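Local coordinates for hypothetical protein TM1553 (Thermotoga maritima, PDB 1VRM) that probably transfers FMN from FAD to target proteins, as flavin transferases of the ApbE family do, at residues A[230-233]-A[234-238]; A[306-309]-A[310-314]. All blocks are in the same frame, centred on the assembly; numbering follows the deposited sequence.

Contact 1 of 2, residues A[230-233]-A[234-238]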
loop_
_atom_site.group_PDB
_atom_site.type_symbol
_atom_site.label_atom_id
_atom_site.label_comp_id
_atom_site.label_asym_id
_atom_site.label_seq_id
_atom_site.Cartn_x
_atom_site.Cartn_y
_atom_site.Cartn_z
ATOM N N VAL A 230 1.115 7.395 -7.897
ATOM C CA VAL A 230 -0.280 7.473 -7.512
ATOM C C VAL A 230 -0.654 6.118 -6.901
ATOM O O VAL A 230 -0.213 5.069 -7.374
ATOM C CB VAL A 230 -1.205 7.891 -8.667
ATOM C CG1 VAL A 230 -1.165 6.957 -9.868
ATOM C CG2 VAL A 230 -2.639 8.033 -8.151
ATOM N N ALA A 231 -1.454 6.143 -5.849
ATOM C CA ALA A 231 -1.900 4.898 -5.196
ATOM C C ALA A 231 -3.372 5.081 -4.812
ATOM O O ALA A 231 -3.761 6.159 -4.350
ATOM C CB ALA A 231 -1.051 4.596 -3.966
ATOM N N THR A 232 -4.148 4.002 -4.873
ATOM C CA THR A 232 -5.534 4.015 -4.521
ATOM C C THR A 232 -5.807 2.911 -3.490
ATOM O O THR A 232 -5.325 1.766 -3.644
ATOM C CB THR A 232 -6.408 3.872 -5.791
ATOM O OG1 THR A 232 -6.222 5.024 -6.627
ATOM C CG2 THR A 232 -7.891 3.747 -5.419
ATOM N N SER A 233 -6.542 3.251 -2.426
ATOM C CA SER A 233 -7.094 2.239 -1.513
ATOM C C SER A 233 -8.594 2.265 -1.729
ATOM O O SER A 233 -9.208 3.304 -1.759
ATOM C CB SER A 233 -6.805 2.548 -0.055
ATOM O OG SER A 233 -5.439 2.375 0.220
ATOM N N GLY A 234 -9.200 1.092 -1.775
ATOM C CA GLY A 234 -10.628 1.019 -2.043
ATOM C C GLY A 234 -11.251 -0.160 -1.326
ATOM O O GLY A 234 -10.575 -1.112 -0.928
ATOM N N ASP A 235 -12.569 -0.103 -1.239
ATOM C CA ASP A 235 -13.333 -1.197 -0.637
ATOM C C ASP A 235 -13.640 -2.319 -1.602
ATOM O O ASP A 235 -14.396 -3.224 -1.281
ATOM C CB ASP A 235 -14.589 -0.667 0.030
ATOM C CG ASP A 235 -15.686 -0.325 -0.944
ATOM O OD1 ASP A 235 -15.468 -0.312 -2.151
ATOM O OD2 ASP A 235 -16.812 -0.085 -0.471
ATOM N N TYR A 236 -13.023 -2.300 -2.770
ATOM C CA TYR A 236 -13.228 -3.323 -3.772
ATOM C C TYR A 236 -11.964 -4.149 -3.978
ATOM O O TYR A 236 -11.969 -5.039 -4.805
ATOM C CB TYR A 236 -13.669 -2.655 -5.072
ATOM C CG TYR A 236 -12.733 -1.536 -5.524
ATOM C CD1 TYR A 236 -11.503 -1.824 -6.132
ATOM C CD2 TYR A 236 -13.039 -0.211 -5.289
ATOM C CE1 TYR A 236 -10.616 -0.811 -6.517
ATOM C CE2 TYR A 236 -12.156 0.818 -5.696
ATOM C CZ TYR A 236 -10.963 0.517 -6.299
ATOM O OH TYR A 236 -10.122 1.547 -6.687
ATOM N N GLU A 237 -10.873 -3.827 -3.274
ATOM C CA GLU A 237 -9.579 -4.513 -3.508
ATOM C C GLU A 237 -9.603 -5.939 -2.961
ATOM O O GLU A 237 -9.177 -6.878 -3.642
ATOM C CB GLU A 237 -8.413 -3.786 -2.834
ATOM C CG GLU A 237 -8.132 -2.379 -3.294
ATOM C CD GLU A 237 -7.013 -1.786 -2.467
ATOM O OE1 GLU A 237 -5.829 -2.153 -2.708
ATOM O OE2 GLU A 237 -7.324 -1.009 -1.545
ATOM N N ARG A 238 -10.050 -6.090 -1.714
ATOM C CA ARG A 238 -10.051 -7.399 -1.056
ATOM C C ARG A 238 -11.242 -7.401 -0.107
ATOM O O ARG A 238 -11.190 -6.748 0.948
ATOM C CB ARG A 238 -8.731 -7.576 -0.315
ATOM C CG ARG A 238 -8.532 -8.926 0.349
#
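Glu237 reaches with an extended side chain across the turn to the end of strand 229-234. Its OE2 lies 3.3 Å from Ser233 CA. It also accepts a hydrogen bond from Gly234 N, at 2.8 Å and with an N-H...O angle of 164°. The amide meets OE2 on its anti side, 34° out of the carboxylate plane. This is the tight part of the contact, and Ser233 and Gly234 are buried. Tyr236 adds to the packing. Chi1 of 53° wedges its CG between the two backbone arms, which brings the ring over Gly234, with CE2 4.0 Å from Gly234 CA. A side chain on that glycine would clash with the ring. The other side is looser and partly exposed. There Tyr236 crosses Thr232 at about a right angle, and its OH meets Thr232 CG2 at 3.4 Å. Thr232 OG1 turns instead to Thr266 OG1, and Ser233 OG bonds Ser279 OG. Replacing Glu237 by alanine removes the carboxylate, which would probably leave Gly234 N without its acceptor and the turn less firmly tied. OE2, Ser233 OG and Thr232 O also hydrogen-bond an unidentified bound molecule, which may mark a pocket at this strand end. The motif is a type I beta turn from Gly234 to Glu237 whose last side chain bonds the first amide.

Contact 2 of 2, residues A[306-309]-A[310-314]; sequences IVLE and GGAIE
Ile306 and Glu314 face each other as an antiparallel hydrogen-bonded pair. Ile306 N donates to Glu314 O at 2.7 Å, almost straight at 177°. Glu314 N returns a bond to Ile306 O at 2.9 Å, in the carbonyl plane. Val307 and Ile313 form the next pair, which is non-hydrogen-bonded. Their side chains share a face of the sheet, and Val307 CG2 approaches Ile313 CG1 at 4.3 Å. Leu308 N then bonds Ala312 O at 2.8 Å. The Leu308 side chain reaches out with CD1, which lies 4.0 Å from Glu314 CG and also packs on Ala312 CB. Chi1 of Glu314 (-59°) sets CG beside the backbone N and against the leucine; the bend at chi2 then turns the carboxylate onward.

Behind these contacts is a type II beta turn from Leu308 to Gly311. It is closed by Gly311 N to Leu308 O at 2.8 Å. Gly310 and Gly311 both have positive phi, where a beta carbon would collide with the carbonyl oxygen of the residue before. A water bridges the loop, donating to Glu309 O and accepting from Ala312 N at 3.0 Å. The hairpin forms one edge of the chain's antiparallel sheet. Strand 303-308 pairs with strand 262-269, Ile306, Leu308 and Glu314 pack on helix 272-296, and Val307 and Ile313 touch Ile220 of strand 219-225.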
loop_
_atom_site.group_PDB
_atom_site.type_symbol
_atom_site.label_atom_id
_atom_site.label_comp_id
_atom_site.label_asym_id
_atom_site.label_seq_id
_atom_site.Cartn_x
_atom_site.Cartn_y
_atom_site.Cartn_z
ATOM N N ILE A 306 -11.080 11.678 -3.013
ATOM C CA ILE A 306 -11.850 10.717 -2.235
ATOM C C ILE A 306 -13.191 10.481 -2.930
ATOM O O ILE A 306 -13.856 11.417 -3.324
ATOM C CB ILE A 306 -12.156 11.262 -0.819
ATOM C CG1 ILE A 306 -10.879 11.624 -0.078
ATOM C CG2 ILE A 306 -13.000 10.271 -0.042
ATOM C CD1 ILE A 306 -11.091 12.396 1.145
ATOM N N VAL A 307 -13.590 9.211 -3.064
ATOM C CA VAL A 307 -14.938 8.887 -3.483
ATOM C C VAL A 307 -15.647 8.397 -2.229
ATOM O O VAL A 307 -15.305 7.339 -1.685
ATOM C CB VAL A 307 -14.976 7.781 -4.533
ATOM C CG1 VAL A 307 -16.466 7.512 -4.927
ATOM C CG2 VAL A 307 -14.119 8.139 -5.741
ATOM N N LEU A 308 -16.581 9.192 -1.750
ATOM C CA LEU A 308 -17.310 8.861 -0.550
ATOM C C LEU A 308 -18.360 7.781 -0.861
ATOM O O LEU A 308 -18.715 7.580 -2.016
ATOM C CB LEU A 308 -17.987 10.100 -0.015
ATOM C CG LEU A 308 -17.047 11.203 0.413
ATOM C CD1 LEU A 308 -17.870 12.476 0.595
ATOM C CD2 LEU A 308 -16.282 10.770 1.660
ATOM N N GLU A 309 -18.775 7.060 0.166
ATOM C CA GLU A 309 -19.877 6.125 0.016
ATOM C C GLU A 309 -21.051 6.847 -0.607
ATOM O O GLU A 309 -21.447 7.901 -0.143
ATOM C CB GLU A 309 -20.257 5.555 1.358
ATOM C CG GLU A 309 -21.440 4.608 1.329
ATOM C CD GLU A 309 -21.681 4.045 2.702
ATOM O OE1 GLU A 309 -21.546 4.799 3.698
ATOM O OE2 GLU A 309 -22.019 2.833 2.774
ATOM N N GLY A 310 -21.596 6.284 -1.665
ATOM C CA GLY A 310 -22.695 6.924 -2.390
ATOM C C GLY A 310 -22.237 7.565 -3.669
ATOM O O GLY A 310 -23.024 7.787 -4.586
ATOM N N GLY A 311 -20.933 7.837 -3.769
ATOM C CA GLY A 311 -20.338 8.235 -5.043
ATOM C C GLY A 311 -19.834 9.673 -5.179
ATOM O O GLY A 311 -19.193 10.003 -6.189
ATOM N N ALA A 312 -20.050 10.510 -4.165
ATOM C CA ALA A 312 -19.591 11.892 -4.242
ATOM C C ALA A 312 -18.070 11.939 -4.275
ATOM O O ALA A 312 -17.425 11.232 -3.526
ATOM C CB ALA A 312 -20.059 12.674 -3.044
ATOM N N ILE A 313 -17.524 12.778 -5.145
ATOM C CA ILE A 313 -16.081 12.916 -5.306
ATOM C C ILE A 313 -15.622 14.232 -4.679
ATOM O O ILE A 313 -16.147 15.301 -5.013
ATOM C CB ILE A 313 -15.695 12.912 -6.797
ATOM C CG1 ILE A 313 -16.049 11.561 -7.398
ATOM C CG2 ILE A 313 -14.216 13.222 -7.009
ATOM C CD1 ILE A 313 -16.061 11.531 -8.888
ATOM N N GLU A 314 -14.657 14.153 -3.777
ATOM C CA GLU A 314 -14.057 15.317 -3.158
ATOM C C GLU A 314 -12.559 15.272 -3.414
ATOM O O GLU A 314 -11.926 14.267 -3.184
ATOM C CB GLU A 314 -14.324 15.313 -1.692
ATOM C CG GLU A 314 -15.804 15.306 -1.360
ATOM C CD GLU A 314 -16.556 16.548 -1.816
ATOM O OE1 GLU A 314 -15.930 17.572 -2.188
ATOM O OE2 GLU A 314 -17.795 16.487 -1.739
HETATM O O HOH W 1 -21.682 10.227 -1.620
#

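Contacts 1 and 2 belong to the same antiparallel sheet but do not touch. Their centres are about 14 Å apart and their nearest atoms about 7 Å. Strand 262-269 runs between them. Its Trp263 bonds the backbone of Asp235 in contact 1 and that of Val307 in contact 2. Helix 272-296 also serves both, with Ser279 and Thr280 beside contact 1 and Ala286, Trp290 and Val294 beside contact 2. Contact 1 centres about 9 Å from the middle of the chain and hydrogen-bonds the unidentified molecule, which may mark a pocket. Contact 2 centres about 20 Å out, at the sheet edge, and is structural packing.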